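Local coordinates for protein alpha-toxin (PDB 2VK9) that is a large clostridial toxin whose catalytic fragment combines an N-terminal helical domain with a glycosyltransferase-family domain of the GT-A class, at residues T484-Y488 against N502-F506; L49-N53 against F75-Y80; D202-I206 against L220-K224; T142-I147 against I205-L209; N308-A312 against K516-F521. All coordinates share one frame; numbering follows the deposited sequence.

In the fold
Contacts 1, 2 and 4 are buried, contact 3 is partly buried and contact 5 lies at the surface. Two neighbouring pairs stand out. Contacts 3 and 4 use two sides of helix 201-213, have centres about 9 Å apart, and meet again where Gln223 probably hydrogen-bonds to Thr142. Contact 2, in the N-terminal helices, touches contact 1 through Tyr80 and Tyr488. These two groups lie on opposite sides of the chain's centre. The chemistry differs: contact 4 is wholly apolar, contact 2 adds an Asn-Arg hydrogen bond to its leucine packing, and contact 1 relies on methyls and rings. Contact 3 brings charged residues to an antiparallel helix pair, and contact 5 joins a salt bridge to an aromatic pair.

Contact 1 (T484-Y488 against N502-F506); sequences TCDTY and NQEIF
The last turn of helix 477-488 packs Thr484 and Tyr488 against Asn502, Ile505 and Phe506 of segment 502-506, a buried seam between the GT-A sheet and the N-terminal helices. The CG2 methyl of Thr484 faces the Phe506 ring, probably as a CH-pi contact whose exact spacing is doubtful. OG1 of the threonine turns back to bond with Tyr480 O in its own helix. Over the opposite face of the Phe506 ring lies CG2 of Ile505, 3.9 Å above the plane. At the edge of the same ring come CB of Tyr488 and CG2 of Thr487. Tyr488 holds CG anti to its backbone N (chi1 -176°), which carries the ring to segment 502-506. Two groups approach that ring obliquely: CD1 of Ile505, 3.5 Å from CE1 of Tyr488, and the Asn502 amide near CE2, its plane turned 54° from the ring. OH of Tyr488 is 3.0 Å from OD1 of Asn502. The same tyrosine ring also meets that of Tyr80 in helix 69-90, and Phe506 rests on Phe384 of strand 382-391. Cohesion therefore comes largely from methyl groups and aromatic surfaces, with the threonine hydroxyl satisfied within its helix.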
# COMPACT_ATOMS: atom_id res chain seq x y z
N THR A 484 8.40 -2.67 8.25
CA THR A 484 9.55 -1.82 8.51
C THR A 484 9.91 -1.84 9.99
O THR A 484 11.08 -1.89 10.36
CB THR A 484 9.22 -0.41 8.04
OG1 THR A 484 9.12 -0.42 6.62
CG2 THR A 484 10.29 0.53 8.40
N CYS A 485 8.88 -1.79 10.84
CA CYS A 485 9.04 -1.86 12.27
C CYS A 485 9.56 -3.23 12.71
O CYS A 485 10.39 -3.32 13.61
CB CYS A 485 7.69 -1.57 12.93
SG CYS A 485 7.77 -1.35 14.71
N ASP A 486 9.07 -4.29 12.07
CA ASP A 486 9.59 -5.65 12.23
C ASP A 486 11.11 -5.66 12.07
O ASP A 486 11.83 -6.19 12.92
CB ASP A 486 9.01 -6.58 11.14
CG ASP A 486 7.66 -7.21 11.50
OD1 ASP A 486 7.14 -6.98 12.62
OD2 ASP A 486 7.12 -7.97 10.65
N THR A 487 11.59 -5.10 10.97
CA THR A 487 12.99 -5.18 10.60
C THR A 487 13.85 -4.40 11.59
O THR A 487 14.85 -4.91 12.09
CB THR A 487 13.21 -4.66 9.16
OG1 THR A 487 12.46 -5.45 8.24
CG2 THR A 487 14.68 -4.73 8.77
N TYR A 488 13.44 -3.17 11.87
CA TYR A 488 14.25 -2.25 12.65
C TYR A 488 14.32 -2.62 14.13
O TYR A 488 15.33 -2.36 14.80
CB TYR A 488 13.72 -0.82 12.45
CG TYR A 488 14.52 0.28 13.13
CD1 TYR A 488 15.73 0.73 12.61
CD2 TYR A 488 14.02 0.89 14.28
CE1 TYR A 488 16.45 1.76 13.24
CE2 TYR A 488 14.72 1.92 14.91
CZ TYR A 488 15.92 2.35 14.39
OH TYR A 488 16.58 3.36 15.04
N ASN A 502 12.48 7.46 12.50
CA ASN A 502 12.92 6.12 12.10
C ASN A 502 12.47 5.68 10.71
O ASN A 502 13.17 4.92 10.04
CB ASN A 502 12.51 5.08 13.15
CG ASN A 502 13.48 5.02 14.31
OD1 ASN A 502 14.64 5.45 14.21
ND2 ASN A 502 13.02 4.48 15.44
N GLN A 503 11.32 6.16 10.27
CA GLN A 503 10.81 5.86 8.95
C GLN A 503 11.70 6.46 7.89
O GLN A 503 11.78 5.94 6.78
CB GLN A 503 9.42 6.45 8.77
CG GLN A 503 8.37 5.78 9.61
CD GLN A 503 6.99 6.36 9.37
OE1 GLN A 503 6.76 7.07 8.39
NE2 GLN A 503 6.07 6.04 10.26
N GLU A 504 12.37 7.56 8.23
CA GLU A 504 13.22 8.26 7.28
C GLU A 504 14.26 7.31 6.67
O GLU A 504 14.64 7.46 5.51
CB GLU A 504 13.87 9.48 7.94
CG GLU A 504 14.32 10.56 6.95
CD GLU A 504 14.79 11.86 7.63
OE1 GLU A 504 14.45 12.07 8.83
OE2 GLU A 504 15.49 12.67 6.96
N ILE A 505 14.70 6.33 7.45
CA ILE A 505 15.65 5.30 7.01
C ILE A 505 15.17 4.57 5.76
O ILE A 505 15.93 4.35 4.83
CB ILE A 505 15.88 4.25 8.12
CG1 ILE A 505 16.52 4.89 9.35
CG2 ILE A 505 16.73 3.09 7.62
CD1 ILE A 505 16.36 4.04 10.61
N PHE A 506 13.90 4.20 5.75
CA PHE A 506 13.36 3.40 4.66
C PHE A 506 12.70 4.26 3.60
O PHE A 506 11.93 3.75 2.81
CB PHE A 506 12.35 2.40 5.20
CG PHE A 506 12.93 1.41 6.14
CD1 PHE A 506 13.03 1.69 7.49
CD2 PHE A 506 13.38 0.18 5.67
CE1 PHE A 506 13.57 0.76 8.37
CE2 PHE A 506 13.91 -0.75 6.53
CZ PHE A 506 14.01 -0.46 7.89

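Contact 2 (L49-N53 against F75-Y80); sequences LSKLN and FRDSLY
Leu79 is the main bump of this interface, and the hollow that takes it lies between Leu49, Leu52 and Asn53. Both belong to long helices of the N-terminal helical domain; the two segments run nearly antiparallel, at 159°, their axes 10.1 Å apart at closest. The two methyls of Leu79 divide the hollow. CD2 enters between the leucines, 4.1 Å from CD2 of Leu49 and 4.0 Å from CB of Leu52, while CD1 presses on the backbone and CB of Asn53, its distance to Asn53 N being 3.9 Å. Leu49 and Leu79 pass in opposite senses and touch through their CD2 methyls. In return Leu52 fills the notch between Phe75 and Leu79, one turn apart on the facing helix: its CD1 lies by Leu79, and its CD2 comes in the plane of the Phe75 ring, 4.0 Å from CZ at the rim. Beside this apolar core Asn53 holds CG anti to its backbone N (chi1 -178°), which carries the amide to Arg76. Its OD1 accepts from NE of Arg76 at 2.9 Å, the N-H...O angle being 143°, with the donor standing above the carbonyl plane. The arginine chain is bent at chi3, and its terminal nitrogens form salt bridges with Glu73 and Asp57. Helix 21-35 packs along the leucine side, placing Phe33 on Leu49, Ala29 on Leu52 and Leu30 on Phe75, while Tyr80 also meets His489, just past helix 477-488.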
# COMPACT_ATOMS: atom_id res chain seq x y z
N LEU A 49 22.62 -9.22 15.99
CA LEU A 49 21.96 -8.10 16.65
C LEU A 49 20.56 -8.51 17.11
O LEU A 49 20.06 -8.01 18.12
CB LEU A 49 21.87 -6.89 15.71
CG LEU A 49 23.18 -6.21 15.32
CD1 LEU A 49 22.97 -5.35 14.10
CD2 LEU A 49 23.71 -5.39 16.48
N SER A 50 19.95 -9.43 16.37
CA SER A 50 18.63 -9.94 16.71
C SER A 50 18.69 -10.84 17.95
O SER A 50 17.72 -10.89 18.72
CB SER A 50 18.04 -10.70 15.51
OG SER A 50 16.67 -11.01 15.72
N LYS A 51 19.80 -11.56 18.13
CA LYS A 51 20.02 -12.38 19.32
C LYS A 51 20.20 -11.51 20.55
O LYS A 51 19.62 -11.79 21.60
CB LYS A 51 21.23 -13.31 19.16
CG LYS A 51 20.88 -14.76 18.78
CD LYS A 51 20.77 -14.96 17.24
CE LYS A 51 20.25 -16.36 16.85
NZ LYS A 51 21.27 -17.43 17.04
N LEU A 52 20.99 -10.46 20.41
CA LEU A 52 21.24 -9.53 21.50
C LEU A 52 19.96 -8.89 21.97
O LEU A 52 19.77 -8.70 23.17
CB LEU A 52 22.23 -8.45 21.06
CG LEU A 52 23.70 -8.87 21.10
CD1 LEU A 52 24.50 -8.07 20.10
CD2 LEU A 52 24.29 -8.72 22.49
N ASN A 53 19.07 -8.57 21.04
CA ASN A 53 17.80 -7.95 21.39
C ASN A 53 16.89 -8.91 22.14
O ASN A 53 16.15 -8.51 23.04
CB ASN A 53 17.11 -7.41 20.15
CG ASN A 53 15.82 -6.72 20.47
OD1 ASN A 53 15.80 -5.60 20.97
ND2 ASN A 53 14.71 -7.38 20.17
N PHE A 75 21.16 0.28 26.28
CA PHE A 75 22.02 -0.60 25.51
C PHE A 75 21.30 -1.07 24.26
O PHE A 75 21.89 -1.09 23.18
CB PHE A 75 22.46 -1.80 26.35
CG PHE A 75 23.02 -2.93 25.54
CD1 PHE A 75 24.26 -2.81 24.90
CD2 PHE A 75 22.32 -4.13 25.41
CE1 PHE A 75 24.77 -3.86 24.15
CE2 PHE A 75 22.83 -5.19 24.65
CZ PHE A 75 24.06 -5.05 24.02
N ARG A 76 20.04 -1.45 24.41
CA ARG A 76 19.23 -1.93 23.29
C ARG A 76 19.13 -0.86 22.20
O ARG A 76 19.25 -1.16 21.02
CB ARG A 76 17.85 -2.39 23.75
CG ARG A 76 16.90 -2.71 22.61
CD ARG A 76 15.49 -2.85 23.11
NE ARG A 76 15.19 -4.24 23.43
CZ ARG A 76 14.39 -4.62 24.41
NH1 ARG A 76 13.82 -3.72 25.20
NH2 ARG A 76 14.17 -5.91 24.62
N ASP A 77 18.94 0.39 22.61
CA ASP A 77 18.89 1.51 21.67
C ASP A 77 20.10 1.57 20.76
O ASP A 77 20.00 2.04 19.63
CB ASP A 77 18.73 2.84 22.41
CG ASP A 77 17.33 3.05 22.95
OD1 ASP A 77 16.42 2.22 22.67
OD2 ASP A 77 17.12 4.05 23.67
N SER A 78 21.25 1.11 21.24
CA SER A 78 22.48 1.17 20.45
C SER A 78 22.53 0.06 19.40
O SER A 78 23.28 0.16 18.43
CB SER A 78 23.74 1.16 21.33
OG SER A 78 23.86 -0.05 22.07
N LEU A 79 21.74 -0.99 19.61
CA LEU A 79 21.53 -2.01 18.59
C LEU A 79 20.85 -1.40 17.36
O LEU A 79 21.14 -1.79 16.23
CB LEU A 79 20.69 -3.15 19.15
CG LEU A 79 21.12 -3.83 20.44
CD1 LEU A 79 20.06 -4.84 20.87
CD2 LEU A 79 22.48 -4.51 20.31
N TYR A 80 19.94 -0.46 17.60
CA TYR A 80 19.25 0.26 16.54
C TYR A 80 20.22 1.15 15.78
O TYR A 80 20.19 1.22 14.55
CB TYR A 80 18.13 1.12 17.12
CG TYR A 80 17.07 0.39 17.91
CD1 TYR A 80 16.73 -0.93 17.61
CD2 TYR A 80 16.37 1.02 18.94
CE1 TYR A 80 15.75 -1.60 18.32
CE2 TYR A 80 15.39 0.37 19.64
CZ TYR A 80 15.08 -0.94 19.33
OH TYR A 80 14.11 -1.62 20.03

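Contact 3 (D202-I206 against L220-K224); sequences DDIII and LNNQK
Ile206 and Leu220 face each other across a helical hairpin, where helix 201-213 turns back through a short connection into helix 217-234. The two segments run nearly antiparallel, at 155°, and their axes come no closer than 11.3 Å. The backbones are nearer at the end by the connection, with CA of Ile206 6.8 Å from CA of Leu220, and spread to 8.2 Å between CA of Asp202 and CA of Lys224. Both helices belong to the glycosyltransferase domain. Ile206 is the centre of the packing. Its CG1 rests against CB of Leu220 at 4.2 Å as the two side chains pass in opposite directions. The side chains of Asn221 and Lys224 cross that of Ile206 at about a right angle and meet its CD1, with OD1 of Asn221 3.4 Å and CD of Lys224 3.7 Å from that methyl. The lysine serves here mainly through its methylenes, whose chain bends at chi3 (58°) and carries the ammonium group past Ile206. Nearer its base, CG of Lys224 passes alongside the Asp202 carboxylate, 3.8 Å from OD2. OD1 of Asp202 accepts from Leu138 N, in the loop ahead of helix 140-157, so the start of helix 201-213 is tied to that loop. Leu139 of this loop also touches Ile206 and Lys224, and Leu220 reaches Thr142. At the far end of the lysine, NZ of Lys224 lies 4.1 Å from OD1 of Asp203: the opposite charges probably attract, but the pair is beyond a salt bridge.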
# COMPACT_ATOMS: atom_id res chain seq x y z
N ASP A 202 -13.77 -13.35 -15.44
CA ASP A 202 -14.65 -12.65 -16.36
C ASP A 202 -15.83 -13.50 -16.79
O ASP A 202 -16.95 -13.01 -16.83
CB ASP A 202 -13.90 -12.15 -17.58
CG ASP A 202 -13.18 -10.85 -17.33
OD1 ASP A 202 -13.47 -10.17 -16.30
OD2 ASP A 202 -12.32 -10.49 -18.16
N ASP A 203 -15.57 -14.76 -17.11
CA ASP A 203 -16.65 -15.67 -17.50
C ASP A 203 -17.67 -15.78 -16.38
O ASP A 203 -18.87 -15.78 -16.62
CB ASP A 203 -16.10 -17.04 -17.89
CG ASP A 203 -15.26 -17.01 -19.18
OD1 ASP A 203 -15.60 -16.24 -20.12
OD2 ASP A 203 -14.27 -17.78 -19.24
N ILE A 204 -17.17 -15.86 -15.15
CA ILE A 204 -18.02 -15.94 -13.96
C ILE A 204 -18.84 -14.67 -13.78
O ILE A 204 -20.03 -14.71 -13.48
CB ILE A 204 -17.18 -16.24 -12.71
CG1 ILE A 204 -16.50 -17.60 -12.87
CG2 ILE A 204 -18.05 -16.19 -11.46
CD1 ILE A 204 -15.46 -17.91 -11.82
N ILE A 205 -18.19 -13.54 -13.99
CA ILE A 205 -18.90 -12.28 -13.93
C ILE A 205 -19.99 -12.22 -14.99
O ILE A 205 -21.14 -11.95 -14.66
CB ILE A 205 -17.94 -11.07 -14.01
CG1 ILE A 205 -17.03 -11.04 -12.78
CG2 ILE A 205 -18.75 -9.78 -14.13
CD1 ILE A 205 -15.93 -10.02 -12.87
N ILE A 206 -19.65 -12.53 -16.25
CA ILE A 206 -20.64 -12.53 -17.34
C ILE A 206 -21.83 -13.40 -16.99
O ILE A 206 -22.97 -13.04 -17.26
CB ILE A 206 -20.02 -12.96 -18.70
CG1 ILE A 206 -19.04 -11.91 -19.19
CG2 ILE A 206 -21.10 -13.16 -19.77
CD1 ILE A 206 -18.25 -12.31 -20.38
N LEU A 220 -21.19 -7.01 -22.68
CA LEU A 220 -20.11 -7.40 -21.80
C LEU A 220 -18.94 -8.02 -22.58
O LEU A 220 -17.79 -7.69 -22.35
CB LEU A 220 -20.59 -8.34 -20.71
CG LEU A 220 -21.43 -7.69 -19.61
CD1 LEU A 220 -22.04 -8.78 -18.75
CD2 LEU A 220 -20.60 -6.77 -18.76
N ASN A 221 -19.23 -8.90 -23.54
CA ASN A 221 -18.19 -9.44 -24.41
C ASN A 221 -17.44 -8.34 -25.14
O ASN A 221 -16.22 -8.41 -25.27
CB ASN A 221 -18.79 -10.41 -25.42
CG ASN A 221 -19.28 -11.70 -24.81
OD1 ASN A 221 -18.92 -12.06 -23.68
ND2 ASN A 221 -20.10 -12.42 -25.56
N ASN A 222 -18.15 -7.33 -25.61
CA ASN A 222 -17.53 -6.23 -26.33
C ASN A 222 -16.61 -5.40 -25.43
O ASN A 222 -15.53 -4.97 -25.86
CB ASN A 222 -18.59 -5.36 -26.99
CG ASN A 222 -18.01 -4.26 -27.87
OD1 ASN A 222 -17.48 -4.52 -28.96
ND2 ASN A 222 -18.12 -3.02 -27.41
N GLN A 223 -17.02 -5.18 -24.18
CA GLN A 223 -16.19 -4.45 -23.21
C GLN A 223 -14.86 -5.16 -22.96
O GLN A 223 -13.81 -4.52 -23.01
CB GLN A 223 -16.91 -4.28 -21.88
CG GLN A 223 -17.86 -3.11 -21.80
CD GLN A 223 -18.54 -3.06 -20.44
OE1 GLN A 223 -17.87 -3.01 -19.39
NE2 GLN A 223 -19.88 -3.10 -20.43
N LYS A 224 -14.93 -6.47 -22.70
CA LYS A 224 -13.78 -7.35 -22.62
C LYS A 224 -12.76 -7.19 -23.75
O LYS A 224 -11.57 -6.96 -23.46
CB LYS A 224 -14.22 -8.80 -22.59
CG LYS A 224 -14.37 -9.40 -21.22
CD LYS A 224 -15.06 -10.76 -21.32
CE LYS A 224 -14.29 -11.72 -22.22
NZ LYS A 224 -15.09 -12.93 -22.57

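Contact 4 (T142-I147 against I205-L209); sequences TLKTAI and IINFL
Leu143 meets Ile205, Phe208 and Leu209 in a wholly apolar helix-helix contact buried within the glycosyltransferase domain. Helices 140-157 and 201-213 run side by side in nearly the same direction, their segments 21° apart and their axes 11.1 Å apart at closest. The CB of Leu143 is directed at the facing helix, and with CG anti to the backbone N (chi1 171°) its two methyls part between three partners. CD2 lies 3.8 Å from CG1 of Ile205, while CG2 and CD1 of Ile205 lie near the CB of Leu143. CD1 takes the other side: it is 3.7 Å from CD2 of Phe208 and 3.9 Å from CD2 of Leu209, and thus fills the space between these two successive residues. Leu209 answers by placing its fork against the first helix, CD1 beside CG2 of Thr142 and CD2 on the methyl of Ala146, with 3.7 Å between CD2 of Leu209 and CB of Ala146. The hydroxyl of Thr142 is engaged instead with Gln223 of helix 217-234. Helix 173-195 adds to the packing: Leu188 touches both Leu143 and Phe208, and Leu191 also touches Phe208. One turn beyond Leu143, Ile147 reaches the rim of the phenylalanine: its CD1 comes near the plane of the ring, 3.7 Å from CE2 of Phe208.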
# COMPACT_ATOMS: atom_id res chain seq x y z
N THR A 142 -16.60 -3.18 -13.88
CA THR A 142 -18.01 -3.23 -14.30
C THR A 142 -18.86 -3.98 -13.28
O THR A 142 -19.99 -3.56 -12.99
CB THR A 142 -18.16 -3.85 -15.71
OG1 THR A 142 -17.94 -2.83 -16.68
CG2 THR A 142 -19.56 -4.42 -15.93
N LEU A 143 -18.33 -5.06 -12.73
CA LEU A 143 -19.02 -5.83 -11.71
C LEU A 143 -19.28 -5.01 -10.45
O LEU A 143 -20.39 -5.03 -9.93
CB LEU A 143 -18.27 -7.12 -11.35
CG LEU A 143 -18.80 -7.88 -10.13
CD1 LEU A 143 -20.17 -8.45 -10.39
CD2 LEU A 143 -17.83 -8.97 -9.68
N LYS A 144 -18.26 -4.29 -9.96
CA LYS A 144 -18.43 -3.47 -8.75
C LYS A 144 -19.50 -2.40 -8.94
O LYS A 144 -20.38 -2.24 -8.08
CB LYS A 144 -17.11 -2.80 -8.33
CG LYS A 144 -17.19 -2.15 -6.96
CD LYS A 144 -15.99 -1.31 -6.68
CE LYS A 144 -16.15 -0.57 -5.37
NZ LYS A 144 -15.12 0.49 -5.25
N THR A 145 -19.42 -1.67 -10.05
CA THR A 145 -20.43 -0.70 -10.44
C THR A 145 -21.81 -1.36 -10.42
O THR A 145 -22.74 -0.85 -9.80
CB THR A 145 -20.14 -0.09 -11.82
OG1 THR A 145 -18.92 0.66 -11.77
CG2 THR A 145 -21.27 0.84 -12.27
N ALA A 146 -21.93 -2.51 -11.09
CA ALA A 146 -23.21 -3.19 -11.16
C ALA A 146 -23.76 -3.45 -9.75
O ALA A 146 -24.90 -3.12 -9.47
CB ALA A 146 -23.09 -4.48 -11.95
N ILE A 147 -22.92 -4.02 -8.88
CA ILE A 147 -23.32 -4.34 -7.51
C ILE A 147 -23.89 -3.11 -6.82
O ILE A 147 -24.97 -3.18 -6.24
CB ILE A 147 -22.16 -4.90 -6.66
CG1 ILE A 147 -21.67 -6.24 -7.21
CG2 ILE A 147 -22.58 -5.04 -5.19
CD1 ILE A 147 -22.76 -7.27 -7.35
N ILE A 205 -18.19 -13.54 -13.99
CA ILE A 205 -18.90 -12.28 -13.93
C ILE A 205 -19.99 -12.22 -14.99
O ILE A 205 -21.14 -11.95 -14.66
CB ILE A 205 -17.94 -11.07 -14.01
CG1 ILE A 205 -17.03 -11.04 -12.78
CG2 ILE A 205 -18.75 -9.78 -14.13
CD1 ILE A 205 -15.93 -10.02 -12.87
N ILE A 206 -19.65 -12.53 -16.25
CA ILE A 206 -20.64 -12.53 -17.34
C ILE A 206 -21.83 -13.40 -16.99
O ILE A 206 -22.97 -13.04 -17.26
CB ILE A 206 -20.02 -12.96 -18.70
CG1 ILE A 206 -19.04 -11.91 -19.19
CG2 ILE A 206 -21.10 -13.16 -19.77
CD1 ILE A 206 -18.25 -12.31 -20.38
N ASN A 207 -21.57 -14.53 -16.36
CA ASN A 207 -22.63 -15.43 -15.91
C ASN A 207 -23.52 -14.74 -14.86
O ASN A 207 -24.75 -14.76 -14.96
CB ASN A 207 -22.03 -16.71 -15.34
CG ASN A 207 -22.98 -17.88 -15.40
OD1 ASN A 207 -23.98 -17.91 -14.70
ND2 ASN A 207 -22.65 -18.87 -16.24
N PHE A 208 -22.86 -14.12 -13.88
CA PHE A 208 -23.54 -13.49 -12.77
C PHE A 208 -24.39 -12.30 -13.19
O PHE A 208 -25.54 -12.17 -12.77
CB PHE A 208 -22.49 -13.05 -11.74
CG PHE A 208 -23.06 -12.33 -10.56
CD1 PHE A 208 -23.77 -13.03 -9.58
CD2 PHE A 208 -22.87 -10.96 -10.41
CE1 PHE A 208 -24.30 -12.36 -8.47
CE2 PHE A 208 -23.39 -10.28 -9.32
CZ PHE A 208 -24.12 -10.98 -8.35
N LEU A 209 -23.84 -11.43 -14.04
CA LEU A 209 -24.55 -10.24 -14.46
C LEU A 209 -25.73 -10.51 -15.38
O LEU A 209 -26.69 -9.75 -15.37
CB LEU A 209 -23.59 -9.22 -15.09
CG LEU A 209 -22.56 -8.63 -14.14
CD1 LEU A 209 -21.76 -7.56 -14.85
CD2 LEU A 209 -23.20 -8.06 -12.88

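Contact 5 (N308-A312 against K516-F521); sequences NYWEA and KTHDEF
The Phe521 ring takes Tyr309 on one face and Ala312 at its edge. Tyr309 comes edge-on, CE1 standing 4.2 Å above the centre of the Phe521 ring, in a T-shaped pair with centroids 5.4 Å apart and planes at 82°. In the plane of the same ring, CB of Ala312 meets CE1 of Phe521 at 3.6 Å. Tyr332 enlarges the cluster, stacking on Tyr309 and meeting Phe521 edge to face. Beside the rings, the Lys516 side chain lies against the start of helix 307-321, its chain bent at chi2 and chi4 so that it runs past Asn308 toward Glu311. NZ of Lys516 donates to OE1 of Glu311 at 3.1 Å in a salt bridge, arriving on the syn side and 25° out of the carboxylate plane. The backbone O of Lys516 lies 3.5 Å from CA of Ala312 in a CA-H...O contact. Thr517 then caps helix 518-523 through a weak bond from Glu520 N to its OG1. At this surface contact the ion pair and the aromatic cluster act side by side: the charges probably add attraction, while the rings supply the packing surface that joins the C-terminal part of the fragment to helix 307-321.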
# COMPACT_ATOMS: atom_id res chain seq x y z
N ASN A 308 1.65 22.24 -3.03
CA ASN A 308 1.39 21.15 -3.95
C ASN A 308 0.98 21.65 -5.33
O ASN A 308 1.59 21.27 -6.33
CB ASN A 308 0.31 20.22 -3.39
CG ASN A 308 0.74 19.54 -2.09
OD1 ASN A 308 1.91 19.22 -1.89
ND2 ASN A 308 -0.23 19.32 -1.21
N TYR A 309 -0.02 22.53 -5.39
CA TYR A 309 -0.52 23.06 -6.66
C TYR A 309 0.52 23.90 -7.39
O TYR A 309 0.55 23.92 -8.62
CB TYR A 309 -1.81 23.86 -6.47
CG TYR A 309 -2.96 23.08 -5.87
CD1 TYR A 309 -3.10 21.70 -6.09
CD2 TYR A 309 -3.93 23.71 -5.09
CE1 TYR A 309 -4.15 20.98 -5.53
CE2 TYR A 309 -4.99 23.00 -4.53
CZ TYR A 309 -5.09 21.63 -4.76
OH TYR A 309 -6.13 20.92 -4.22
N TRP A 310 1.38 24.58 -6.64
CA TRP A 310 2.51 25.32 -7.21
C TRP A 310 3.44 24.37 -7.97
O TRP A 310 3.79 24.62 -9.13
CB TRP A 310 3.24 26.10 -6.09
CG TRP A 310 4.58 26.67 -6.46
CD1 TRP A 310 5.79 26.32 -5.93
CD2 TRP A 310 4.85 27.70 -7.43
NE1 TRP A 310 6.80 27.05 -6.52
CE2 TRP A 310 6.25 27.90 -7.44
CE3 TRP A 310 4.05 28.45 -8.30
CZ2 TRP A 310 6.87 28.83 -8.28
CZ3 TRP A 310 4.67 29.38 -9.13
CH2 TRP A 310 6.07 29.56 -9.12
N GLU A 311 3.80 23.26 -7.32
CA GLU A 311 4.70 22.28 -7.92
C GLU A 311 4.03 21.54 -9.07
O GLU A 311 4.67 21.26 -10.09
CB GLU A 311 5.22 21.30 -6.88
CG GLU A 311 6.08 21.97 -5.82
CD GLU A 311 6.33 21.10 -4.59
OE1 GLU A 311 5.51 20.20 -4.30
OE2 GLU A 311 7.35 21.32 -3.91
N ALA A 312 2.74 21.25 -8.92
CA ALA A 312 1.95 20.71 -10.04
C ALA A 312 2.09 21.62 -11.25
O ALA A 312 2.35 21.16 -12.36
CB ALA A 312 0.50 20.56 -9.64
N LYS A 516 2.96 15.09 -7.69
CA LYS A 516 2.03 16.21 -7.81
C LYS A 516 1.45 16.27 -9.21
O LYS A 516 1.69 17.20 -9.99
CB LYS A 516 2.71 17.53 -7.42
CG LYS A 516 3.55 17.50 -6.13
CD LYS A 516 2.80 16.91 -4.94
CE LYS A 516 3.48 17.20 -3.61
NZ LYS A 516 4.97 17.26 -3.69
N THR A 517 0.67 15.25 -9.55
CA THR A 517 0.16 15.09 -10.90
C THR A 517 -1.35 15.16 -10.87
O THR A 517 -1.97 14.91 -9.84
CB THR A 517 0.58 13.73 -11.48
OG1 THR A 517 -0.04 12.69 -10.72
CG2 THR A 517 2.07 13.56 -11.42
N HIS A 518 -1.94 15.48 -12.02
CA HIS A 518 -3.39 15.60 -12.12
C HIS A 518 -4.11 14.35 -11.64
O HIS A 518 -5.03 14.45 -10.83
CB HIS A 518 -3.80 15.93 -13.55
CG HIS A 518 -3.25 17.23 -14.04
ND1 HIS A 518 -3.28 17.59 -15.37
CD2 HIS A 518 -2.63 18.24 -13.39
CE1 HIS A 518 -2.71 18.78 -15.51
NE2 HIS A 518 -2.30 19.19 -14.32
N ASP A 519 -3.70 13.18 -12.13
CA ASP A 519 -4.35 11.94 -11.76
C ASP A 519 -4.16 11.61 -10.28
O ASP A 519 -4.97 10.90 -9.70
CB ASP A 519 -3.87 10.78 -12.65
CG ASP A 519 -4.53 10.77 -14.03
OD1 ASP A 519 -4.75 11.85 -14.61
OD2 ASP A 519 -4.81 9.67 -14.55
N GLU A 520 -3.12 12.14 -9.66
CA GLU A 520 -2.90 11.91 -8.24
C GLU A 520 -3.83 12.76 -7.37
O GLU A 520 -4.32 12.30 -6.34
CB GLU A 520 -1.46 12.20 -7.85
CG GLU A 520 -0.84 11.11 -7.01
CD GLU A 520 -1.47 10.95 -5.64
OE1 GLU A 520 -2.06 9.88 -5.37
OE2 GLU A 520 -1.34 11.89 -4.83
N PHE A 521 -4.05 14.00 -7.79
CA PHE A 521 -4.98 14.88 -7.11
C PHE A 521 -6.41 14.40 -7.27
O PHE A 521 -7.25 14.63 -6.40
CB PHE A 521 -4.85 16.32 -7.61
CG PHE A 521 -3.54 16.95 -7.27
CD1 PHE A 521 -2.86 17.71 -8.20
CD2 PHE A 521 -2.97 16.78 -6.01
CE1 PHE A 521 -1.64 18.30 -7.89
CE2 PHE A 521 -1.75 17.36 -5.69
CZ PHE A 521 -1.08 18.12 -6.63